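Local coordinates for 2-hydroxychromene-2-carboxylate isomerase (Pseudomonas putida, PDB 2IMF), which catalyses the reversible, glutathione-dependent isomerisation of 2-hydroxychromene-2-carboxylate to trans-o-hydroxybenzylidenepyruvate in naphthalene degradation, at residues Glu99-Ala104 / Leu133-Ser138; Ser22-Asp27 / Met186-Met191; Asp4-Phe9 / Ile161-Phe166; Phe110-Val113 / Gly117-Pro120. All blocks are in the same frame, centred on the assembly; numbering follows the deposited sequence.

Overall arrangement
The four contacts sit in a kappa-class glutathione transferase, a thioredoxin fold with an inserted helical domain. Contacts 2 and 3 lie in the thioredoxin part, centres 18 Å apart: contact 2 joins helices 12-28 and 184-198, and contact 3 ties strand 2-7 to the end of helix 147-162. Contacts 1 and 4 share helix 99-115, with centres 16 Å apart. Contacts 3 and 4 meet directly, Phe9 CE1 lying 3.6 Å from Phe110 CD2, so the two parts of the fold pack together there. Glutathione touches Phe166 of contact 3. The side chain of Val113 in contact 4 is about 9 Å from the bound methoxyphenyl-oxobutenoate, whereas contact 1 lies away from the active site.

Contact 1 of 4, residues Glu99-Ala104 / Leu133-Ser138; sequences EAQAAA and LGWDRS. With CXS (3-cyclohexyl-1-propylsulfonic acid), chain G.
Gln101 NE2 spends its N-H groups on two acceptors. One bond runs to Leu133 O at 3.2 Å, in the carbonyl plane on a lone pair and nearly within the amide plane of the glutamine; the other runs to sulfonate O3 of CXS (3-cyclohexyl-1-propylsulfonic acid, probably from the crystallisation liquor) at 2.9 Å. Trp135 NE1 donates to the same O3 at 3.0 Å, so the sulfonate bridges two donors that stand side by side without bonding each other. The glutamine chain bends at CG (chi2 -67°), which turns its amide toward the loop, while its CB rests 3.2 Å from CXS O1. Leu133 O belongs to the last residue of helix 125-133, and Gly134, with positive phi, closes that helix in a Schellman motif; the glutamine thus joins helix 99-115 to the C-terminal end of helix 125-133. Next to the polar group, Leu133 CD2 meets Ala104 CB at 3.7 Å. The other methyl, CD1, lies over one face of the Trp135 indole, offset toward its rim, and Tyr95, Tyr105 and Phe140 also meet that ring. Asp136, at the N-cap of helix 137-145, accepts a bond from Ala139 N at OD1.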
# COMPACT_ATOMS: atom_id res chain seq x y z
N GLU A 99 -19.59 23.14 2.84
CA GLU A 99 -18.27 22.57 2.61
C GLU A 99 -17.27 23.01 3.65
O GLU A 99 -16.46 22.19 4.08
CB GLU A 99 -17.77 22.92 1.20
CG GLU A 99 -16.27 22.67 0.95
CD GLU A 99 -15.91 21.19 0.72
OE1 GLU A 99 -16.70 20.29 1.08
OE2 GLU A 99 -14.80 20.96 0.19
N ALA A 100 -17.31 24.29 4.05
CA ALA A 100 -16.25 24.80 4.94
C ALA A 100 -16.39 24.07 6.27
O ALA A 100 -15.39 23.76 6.91
CB ALA A 100 -16.38 26.29 5.14
N GLN A 101 -17.63 23.86 6.68
CA GLN A 101 -17.89 23.34 8.03
C GLN A 101 -17.71 21.81 8.01
O GLN A 101 -17.30 21.23 9.00
CB GLN A 101 -19.25 23.76 8.59
CG GLN A 101 -19.33 25.18 9.26
CD GLN A 101 -18.54 25.30 10.58
OE1 GLN A 101 -17.30 25.28 10.58
NE2 GLN A 101 -19.25 25.46 11.70
N ALA A 102 -17.98 21.19 6.87
CA ALA A 102 -17.73 19.74 6.69
C ALA A 102 -16.24 19.53 6.74
O ALA A 102 -15.79 18.68 7.52
CB ALA A 102 -18.33 19.24 5.36
N ALA A 103 -15.42 20.28 6.02
CA ALA A 103 -14.01 20.16 6.09
C ALA A 103 -13.50 20.49 7.45
O ALA A 103 -12.54 19.89 7.96
CB ALA A 103 -13.36 21.10 5.06
N ALA A 104 -14.08 21.52 8.10
CA ALA A 104 -13.61 21.91 9.41
C ALA A 104 -13.85 20.77 10.43
O ALA A 104 -12.97 20.49 11.22
CB ALA A 104 -14.29 23.18 9.89
N LEU A 133 -16.07 24.31 16.78
CA LEU A 133 -16.80 24.61 15.56
C LEU A 133 -17.88 25.65 15.76
O LEU A 133 -18.53 26.04 14.78
CB LEU A 133 -17.44 23.33 14.99
CG LEU A 133 -16.39 22.30 14.56
CD1 LEU A 133 -17.10 21.18 14.01
CD2 LEU A 133 -15.44 22.96 13.45
N GLY A 134 -18.17 26.05 16.99
CA GLY A 134 -19.29 26.96 17.20
C GLY A 134 -20.64 26.32 17.12
O GLY A 134 -21.63 27.02 16.78
N TRP A 135 -20.76 25.03 17.47
CA TRP A 135 -21.98 24.30 17.45
C TRP A 135 -22.60 24.23 18.82
O TRP A 135 -21.95 24.52 19.82
CB TRP A 135 -21.71 22.88 17.00
CG TRP A 135 -21.35 22.74 15.56
CD1 TRP A 135 -21.42 23.70 14.56
CD2 TRP A 135 -20.96 21.52 14.91
NE1 TRP A 135 -21.04 23.12 13.36
CE2 TRP A 135 -20.78 21.78 13.56
CE3 TRP A 135 -20.75 20.21 15.37
CZ2 TRP A 135 -20.36 20.80 12.62
CZ3 TRP A 135 -20.34 19.24 14.45
CH2 TRP A 135 -20.18 19.53 13.09
N ASP A 136 -23.90 23.95 18.86
CA ASP A 136 -24.65 23.73 20.07
C ASP A 136 -24.41 22.31 20.57
O ASP A 136 -24.78 21.32 19.95
CB ASP A 136 -26.13 23.99 19.73
CG ASP A 136 -27.05 23.87 20.93
OD1 ASP A 136 -27.19 22.82 21.62
OD2 ASP A 136 -27.69 24.93 21.18
N ARG A 137 -23.67 22.25 21.68
CA ARG A 137 -23.24 20.95 22.16
C ARG A 137 -24.39 20.01 22.37
O ARG A 137 -24.33 18.88 21.95
CB ARG A 137 -22.63 21.18 23.56
CG ARG A 137 -22.18 19.89 24.19
CD ARG A 137 -22.08 19.97 25.76
NE ARG A 137 -23.18 20.72 26.41
CZ ARG A 137 -24.36 20.20 26.77
NH1 ARG A 137 -24.61 18.89 26.67
NH2 ARG A 137 -25.28 21.03 27.25
N SER A 138 -25.45 20.49 23.02
CA SER A 138 -26.56 19.61 23.32
C SER A 138 -27.26 19.12 21.98
O SER A 138 -27.59 17.91 21.89
CB SER A 138 -27.61 20.36 24.16
OG SER A 138 -28.70 19.47 24.41
S CXS G . -22.79 24.04 10.45
O1 CXS G . -21.91 22.87 10.08
O2 CXS G . -23.29 24.63 9.14
O3 CXS G . -22.06 25.01 11.25
C1 CXS G . -24.08 23.45 11.36
C2 CXS G . -25.06 22.55 10.65
C3 CXS G . -25.99 21.78 11.56
N CXS G . -26.66 20.80 10.76
C4 CXS G . -27.67 19.92 11.31
C5 CXS G . -28.58 20.34 12.45
C6 CXS G . -29.49 19.28 13.08
C7 CXS G . -29.97 18.24 12.09
C8 CXS G . -28.82 17.65 11.29
C9 CXS G . -28.07 18.70 10.50

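Contact 2 of 4, residues Ser22-Asp27 / Met186-Met191; sequences SKLAQD and MLESAM
Leu24 is the residue of helix 12-28 that reaches across to Glu188 and Met191 of helix 184-198. Before it comes Ser22, on a different side of the helix, where its hydroxyl, in the conformer described, pairs with Asn107 of helix 99-115 and with the carbonyl of Asn18. Leu24 then points at the neighbouring helix, and its chain leads with methyl CD1. That methyl lies 3.4 Å from Glu188 OE2 and 3.8 Å from Glu188 CG, so the leucine crosses the glutamate at a slant, CD1 touching CG as well as the carboxylate end. The second methyl, CD2, stands a little farther from the same oxygen, at 4.0 Å. The glutamate is extended beyond CG (chi2 158°), which sets OE2 against the leucine methyls; Arg20 NE, one turn earlier on helix 12-28, pairs with this same oxygen in a salt bridge, the polar link here. Both helices pack on the same face of the central sheet of the thioredoxin fold, Phe5 of strand 2-7 meeting helix 12-28 while Val3 meets helix 184-198. Deeper in, Leu24 CD1 approaches Met191 CE at 4.1 Å. Met191, buried and modelled in two conformers, bends at its sulfur (chi3 -80°) in the one described, bringing the terminal methyl back toward the leucine; it also packs on Val3 and Leu173 of the sheet, and Leu30 touches both it and Leu24.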
# COMPACT_ATOMS: atom_id res chain seq x y z
N SER A 22 -6.62 18.35 2.23
CA SER A 22 -6.99 19.69 2.75
C SER A 22 -6.05 20.72 2.23
O SER A 22 -6.54 21.82 1.90
CB SER A 22 -7.01 19.68 4.25
OG SER A 22 -8.21 19.05 4.59
N LYS A 23 -4.75 20.39 2.15
CA LYS A 23 -3.78 21.35 1.58
C LYS A 23 -4.06 21.61 0.13
O LYS A 23 -3.86 22.74 -0.34
CB LYS A 23 -2.34 20.92 1.78
CG LYS A 23 -1.92 21.01 3.23
CD LYS A 23 -0.45 21.22 3.38
CE LYS A 23 -0.12 21.51 4.83
NZ LYS A 23 -1.23 22.28 5.53
N LEU A 24 -4.52 20.61 -0.62
CA LEU A 24 -4.84 20.83 -2.02
C LEU A 24 -6.02 21.72 -2.14
O LEU A 24 -6.10 22.60 -3.03
CB LEU A 24 -5.14 19.49 -2.72
CG LEU A 24 -3.95 18.55 -2.93
CD1 LEU A 24 -4.38 17.14 -3.34
CD2 LEU A 24 -2.88 19.10 -3.88
N ALA A 25 -6.98 21.54 -1.24
CA ALA A 25 -8.13 22.41 -1.21
C ALA A 25 -7.69 23.86 -0.96
O ALA A 25 -8.00 24.77 -1.74
CB ALA A 25 -9.11 21.95 -0.15
N GLN A 26 -6.91 24.06 0.09
CA GLN A 26 -6.55 25.41 0.49
C GLN A 26 -5.52 26.04 -0.48
O GLN A 26 -5.57 27.24 -0.73
CB GLN A 26 -6.08 25.42 1.94
CG GLN A 26 -4.73 24.77 2.13
CD GLN A 26 -4.11 25.07 3.48
OE1 GLN A 26 -4.57 24.58 4.52
NE2 GLN A 26 -3.04 25.86 3.45
N ASP A 27 -4.60 25.24 -1.03
CA ASP A 27 -3.55 25.77 -1.92
C ASP A 27 -3.98 25.92 -3.37
O ASP A 27 -3.38 26.74 -4.10
CB ASP A 27 -2.33 24.86 -1.93
CG ASP A 27 -1.58 24.86 -0.63
OD1 ASP A 27 -1.98 25.62 0.29
OD2 ASP A 27 -0.59 24.08 -0.53
N MET A 186 -1.12 9.96 -7.66
CA MET A 186 -1.75 9.69 -8.95
C MET A 186 -2.98 10.52 -9.14
O MET A 186 -3.30 10.96 -10.29
CB MET A 186 -2.15 8.22 -9.04
CG MET A 186 -0.97 7.26 -9.06
SD MET A 186 -1.62 5.56 -9.12
CE MET A 186 -0.15 4.58 -9.24
N LEU A 187 -3.74 10.77 -8.08
CA LEU A 187 -4.88 11.66 -8.17
C LEU A 187 -4.36 13.06 -8.54
O LEU A 187 -4.98 13.72 -9.40
CB LEU A 187 -5.52 11.75 -6.78
CG LEU A 187 -6.63 12.82 -6.65
CD1 LEU A 187 -7.86 12.68 -7.56
CD2 LEU A 187 -7.13 12.93 -5.29
N GLU A 188 -3.23 13.49 -8.01
CA GLU A 188 -2.74 14.81 -8.25
C GLU A 188 -2.35 14.85 -9.72
O GLU A 188 -2.65 15.84 -10.43
CB GLU A 188 -1.62 15.13 -7.32
CG GLU A 188 -2.17 15.45 -5.91
CD GLU A 188 -1.13 15.27 -4.82
OE1 GLU A 188 0.08 15.04 -5.09
OE2 GLU A 188 -1.52 15.36 -3.62
N SER A 189 -1.74 13.82 -10.25
CA SER A 189 -1.37 13.85 -11.67
C SER A 189 -2.62 13.90 -12.56
O SER A 189 -2.63 14.66 -13.62
CB SER A 189 -0.55 12.61 -12.01
OG SER A 189 0.74 12.72 -11.50
N ALA A 190 -3.66 13.19 -12.26
CA ALA A 190 -4.88 13.23 -13.04
C ALA A 190 -5.48 14.64 -12.97
O ALA A 190 -6.04 15.11 -13.98
CB ALA A 190 -5.90 12.21 -12.52
N MET A 191 -5.45 15.28 -11.81
CA MET A 191 -6.01 16.61 -11.69
C MET A 191 -5.23 17.54 -12.57
O MET A 191 -5.86 18.37 -13.25
CB MET A 191 -6.17 17.01 -10.28
CG MET A 191 -7.11 16.08 -9.51
SD MET A 191 -7.44 16.81 -7.89
CE MET A 191 -5.97 16.35 -7.05

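Contact 3 of 4, residues Asp4-Phe9 / Ile161-Phe166; sequences DFYFDF and IERKVF
Arg163 NH1 makes two hydrogen bonds, both close to the guanidinium plane. Asp4 OD2 takes one at 2.8 Å as part of a salt bridge, approached on the anti side of the carboxylate and 21° out of its plane; Tyr6 OH takes the other at 2.9 Å. The flat groups do not lie against each other: the carboxylate is turned 64° from the guanidinium, and the tyrosine ring 76°. An arginine chain extended from CG to NE spans the distance from the helix end, and its head also makes a cation-pi contact with Phe172. Asp4 has a second charged partner, since OD1 pairs with Arg33 on the adjoining strand, so this buried carboxylate is probably kept ionised. Next to the polar group, Val165 CG2 sits over the centre of one face of the Tyr6 ring, 4.3 Å from the centroid, in a CH-pi contact. Lys164 takes positive phi and ends helix 147-162 in a Schellman motif. Asp4 and Tyr6 point to the turn that follows this helix while Phe5 packs on helix 12-28 behind: the helix-flanked sheet found in the thioredoxin fold, here ordered 31-36, 2-7, 170-173, 176-179, leading through Phe166 into the glutathione site.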
# COMPACT_ATOMS: atom_id res chain seq x y z
N ASP A 4 -14.27 12.95 -4.68
CA ASP A 4 -14.98 12.28 -3.62
C ASP A 4 -13.97 11.56 -2.71
O ASP A 4 -13.13 10.81 -3.21
CB ASP A 4 -15.98 11.31 -4.23
CG ASP A 4 -17.06 12.03 -5.08
OD1 ASP A 4 -17.31 13.25 -4.88
OD2 ASP A 4 -17.63 11.38 -5.94
N PHE A 5 -14.08 11.80 -1.42
CA PHE A 5 -13.19 11.24 -0.40
C PHE A 5 -13.95 10.43 0.57
O PHE A 5 -14.88 10.94 1.24
CB PHE A 5 -12.50 12.42 0.23
CG PHE A 5 -11.59 12.10 1.40
CD1 PHE A 5 -10.72 10.98 1.42
CD2 PHE A 5 -11.52 13.02 2.47
CE1 PHE A 5 -9.85 10.75 2.50
CE2 PHE A 5 -10.65 12.78 3.57
CZ PHE A 5 -9.85 11.59 3.57
N TYR A 6 -13.49 9.20 0.74
CA TYR A 6 -14.15 8.25 1.65
C TYR A 6 -13.18 7.91 2.76
O TYR A 6 -12.04 7.53 2.50
CB TYR A 6 -14.50 6.95 0.92
CG TYR A 6 -15.53 7.16 -0.12
CD1 TYR A 6 -15.21 7.69 -1.43
CD2 TYR A 6 -16.84 6.98 0.20
CE1 TYR A 6 -16.20 7.89 -2.39
CE2 TYR A 6 -17.90 7.22 -0.79
CZ TYR A 6 -17.49 7.67 -2.04
OH TYR A 6 -18.51 7.94 -3.00
N PHE A 7 -13.58 8.08 4.01
CA PHE A 7 -12.69 7.90 5.15
C PHE A 7 -13.51 7.31 6.32
O PHE A 7 -14.76 7.37 6.32
CB PHE A 7 -12.05 9.23 5.59
CG PHE A 7 -13.05 10.24 6.11
CD1 PHE A 7 -13.78 11.04 5.25
CD2 PHE A 7 -13.34 10.33 7.44
CE1 PHE A 7 -14.70 11.95 5.74
CE2 PHE A 7 -14.31 11.16 7.91
CZ PHE A 7 -14.97 12.00 7.03
N ASP A 8 -12.78 6.78 7.31
CA ASP A 8 -13.32 6.36 8.62
C ASP A 8 -12.33 6.96 9.62
O ASP A 8 -11.11 6.89 9.39
CB ASP A 8 -13.36 4.81 8.67
CG ASP A 8 -13.95 4.24 9.97
OD1 ASP A 8 -13.76 4.88 11.05
OD2 ASP A 8 -14.50 3.14 9.92
N PHE A 9 -12.79 7.64 10.68
CA PHE A 9 -11.83 8.31 11.60
C PHE A 9 -10.93 7.30 12.34
O PHE A 9 -9.95 7.74 12.90
CB PHE A 9 -12.57 9.19 12.63
CG PHE A 9 -13.15 10.46 12.05
CD1 PHE A 9 -12.31 11.44 11.55
CD2 PHE A 9 -14.50 10.67 12.10
CE1 PHE A 9 -12.83 12.67 11.02
CE2 PHE A 9 -15.08 11.88 11.59
CZ PHE A 9 -14.25 12.85 11.07
N ILE A 161 -20.11 1.05 -0.71
CA ILE A 161 -19.99 -0.36 -1.10
C ILE A 161 -20.48 -0.52 -2.56
O ILE A 161 -19.88 -1.23 -3.35
CB ILE A 161 -20.82 -1.17 -0.14
CG1 ILE A 161 -20.16 -1.15 1.27
CG2 ILE A 161 -21.06 -2.64 -0.64
CD1 ILE A 161 -20.95 -1.87 2.37
N GLU A 162 -21.63 0.09 -2.89
CA GLU A 162 -22.13 0.02 -4.30
C GLU A 162 -21.15 0.57 -5.30
O GLU A 162 -21.09 0.10 -6.45
CB GLU A 162 -23.48 0.73 -4.42
CG GLU A 162 -24.61 0.04 -3.69
CD GLU A 162 -25.90 0.87 -3.76
OE1 GLU A 162 -25.84 2.14 -3.73
OE2 GLU A 162 -26.96 0.24 -3.86
N ARG A 163 -20.34 1.52 -4.86
CA ARG A 163 -19.31 2.14 -5.68
C ARG A 163 -17.99 1.38 -5.76
O ARG A 163 -17.05 1.84 -6.36
CB ARG A 163 -19.09 3.57 -5.24
CG ARG A 163 -18.75 4.55 -6.41
CD ARG A 163 -18.70 5.94 -5.96
NE ARG A 163 -18.13 6.75 -7.01
CZ ARG A 163 -17.80 7.99 -6.93
NH1 ARG A 163 -17.92 8.64 -5.78
NH2 ARG A 163 -17.39 8.59 -8.03
N LYS A 164 -17.96 0.23 -5.08
CA LYS A 164 -16.81 -0.69 -5.11
C LYS A 164 -15.70 -0.22 -4.18
O LYS A 164 -14.56 -0.64 -4.32
CB LYS A 164 -16.33 -0.95 -6.53
CG LYS A 164 -17.46 -1.59 -7.38
CD LYS A 164 -16.99 -2.40 -8.59
CE LYS A 164 -18.09 -2.37 -9.68
NZ LYS A 164 -19.39 -3.03 -9.24
N VAL A 165 -16.04 0.63 -3.23
CA VAL A 165 -15.07 1.03 -2.18
C VAL A 165 -14.92 -0.16 -1.23
O VAL A 165 -15.91 -0.70 -0.71
CB VAL A 165 -15.60 2.21 -1.41
CG1 VAL A 165 -14.69 2.47 -0.21
CG2 VAL A 165 -15.70 3.41 -2.33
N PHE A 166 -13.66 -0.58 -0.99
CA PHE A 166 -13.36 -1.72 -0.08
C PHE A 166 -12.52 -1.29 1.15
O PHE A 166 -12.31 -2.10 2.05
CB PHE A 166 -12.63 -2.83 -0.85
CG PHE A 166 -11.31 -2.36 -1.44
CD1 PHE A 166 -10.15 -2.30 -0.62
CD2 PHE A 166 -11.24 -1.91 -2.79
CE1 PHE A 166 -8.99 -1.75 -1.11
CE2 PHE A 166 -10.05 -1.39 -3.25
CZ PHE A 166 -8.90 -1.34 -2.42

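Contact 4 of 4, residues Phe110-Val113 / Gly117-Pro120; sequences FNAV and GIAP
Ala112 O takes a hydrogen bond from Ile118 N at 3.0 Å, nearly straight at the hydrogen (164°), although the donor is tilted 28° from the carbonyl plane. Ile118 CB also lies 3.3 Å from Ala112 O. Gly117 N is close to Ala112 O as well, but at a poor angle, and makes no bond with it. The isoleucine chain folds back along this carbonyl: CG1 lies anti to its own carbonyl carbon (chi1 -66°), and the extended end brings CD1 to 4.0 Å from Ala112 CB. Val113 answers from the helix in a different way. Its CA-H points at Ile118 O, with CA 3.4 Å from that oxygen, and both its methyls lie near the same atom. Methyl CG2 continues past it to meet Pro120 CB at 3.9 Å, the two side chains crossing at about a right angle; Pro81 touches both of them.

The chain turns back at Gly117, where the backbone first leaves helical angles after helix 99-115; its phi is positive, a left-handed backbone conformation that glycine adopts readily. The bond from Ile118 thus reaches six residues back, longer than an ordinary helical step, and residues 111-113 already form a wider pi-type turn. This is a helix C-terminus ended by a glycine of positive phi, in the helical domain of a kappa-class transferase; the side chain of Pro120 lies about 6 Å from that of Tyr84, which binds substrate.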
# COMPACT_ATOMS: atom_id res chain seq x y z
N PHE A 110 -9.98 14.67 12.94
CA PHE A 110 -8.78 13.90 12.64
C PHE A 110 -7.63 14.42 13.44
O PHE A 110 -6.78 13.64 13.90
CB PHE A 110 -8.49 13.93 11.11
CG PHE A 110 -8.98 12.71 10.39
CD1 PHE A 110 -8.53 11.49 10.80
CD2 PHE A 110 -9.74 12.77 9.27
CE1 PHE A 110 -8.88 10.34 10.11
CE2 PHE A 110 -10.13 11.65 8.59
CZ PHE A 110 -9.75 10.42 9.04
N ASN A 111 -7.52 15.75 13.61
CA ASN A 111 -6.37 16.29 14.35
C ASN A 111 -6.44 15.85 15.82
O ASN A 111 -5.41 15.56 16.43
CB ASN A 111 -6.32 17.84 14.25
CG ASN A 111 -5.83 18.35 12.90
OD1 ASN A 111 -5.07 17.68 12.19
ND2 ASN A 111 -6.30 19.54 12.53
N ALA A 112 -7.66 15.83 16.36
CA ALA A 112 -7.82 15.38 17.76
C ALA A 112 -7.45 13.91 17.91
O ALA A 112 -6.62 13.54 18.80
CB ALA A 112 -9.27 15.55 18.19
N VAL A 113 -8.00 13.02 17.08
CA VAL A 113 -7.83 11.58 17.26
C VAL A 113 -6.43 11.13 16.83
O VAL A 113 -5.74 10.48 17.61
CB VAL A 113 -8.92 10.80 16.44
CG1 VAL A 113 -8.68 9.27 16.51
CG2 VAL A 113 -10.33 11.12 16.96
N GLY A 117 -3.91 11.92 19.49
CA GLY A 117 -4.12 10.65 20.14
C GLY A 117 -5.31 10.59 21.10
O GLY A 117 -5.32 9.73 22.00
N ILE A 118 -6.30 11.46 20.90
CA ILE A 118 -7.48 11.45 21.75
C ILE A 118 -8.42 10.28 21.36
O ILE A 118 -8.69 10.08 20.18
CB ILE A 118 -8.21 12.80 21.65
CG1 ILE A 118 -7.33 13.91 22.24
CG2 ILE A 118 -9.50 12.71 22.44
CD1 ILE A 118 -7.90 15.31 21.94
N ALA A 119 -8.90 9.46 22.29
CA ALA A 119 -9.70 8.36 21.95
C ALA A 119 -10.96 8.85 21.25
O ALA A 119 -11.64 9.73 21.77
CB ALA A 119 -10.08 7.58 23.25
N PRO A 120 -11.35 8.20 20.15
CA PRO A 120 -12.48 8.74 19.40
C PRO A 120 -13.84 8.55 20.09
O PRO A 120 -14.81 9.23 19.74
CB PRO A 120 -12.40 7.97 18.06
CG PRO A 120 -11.68 6.67 18.39
CD PRO A 120 -10.70 7.06 19.45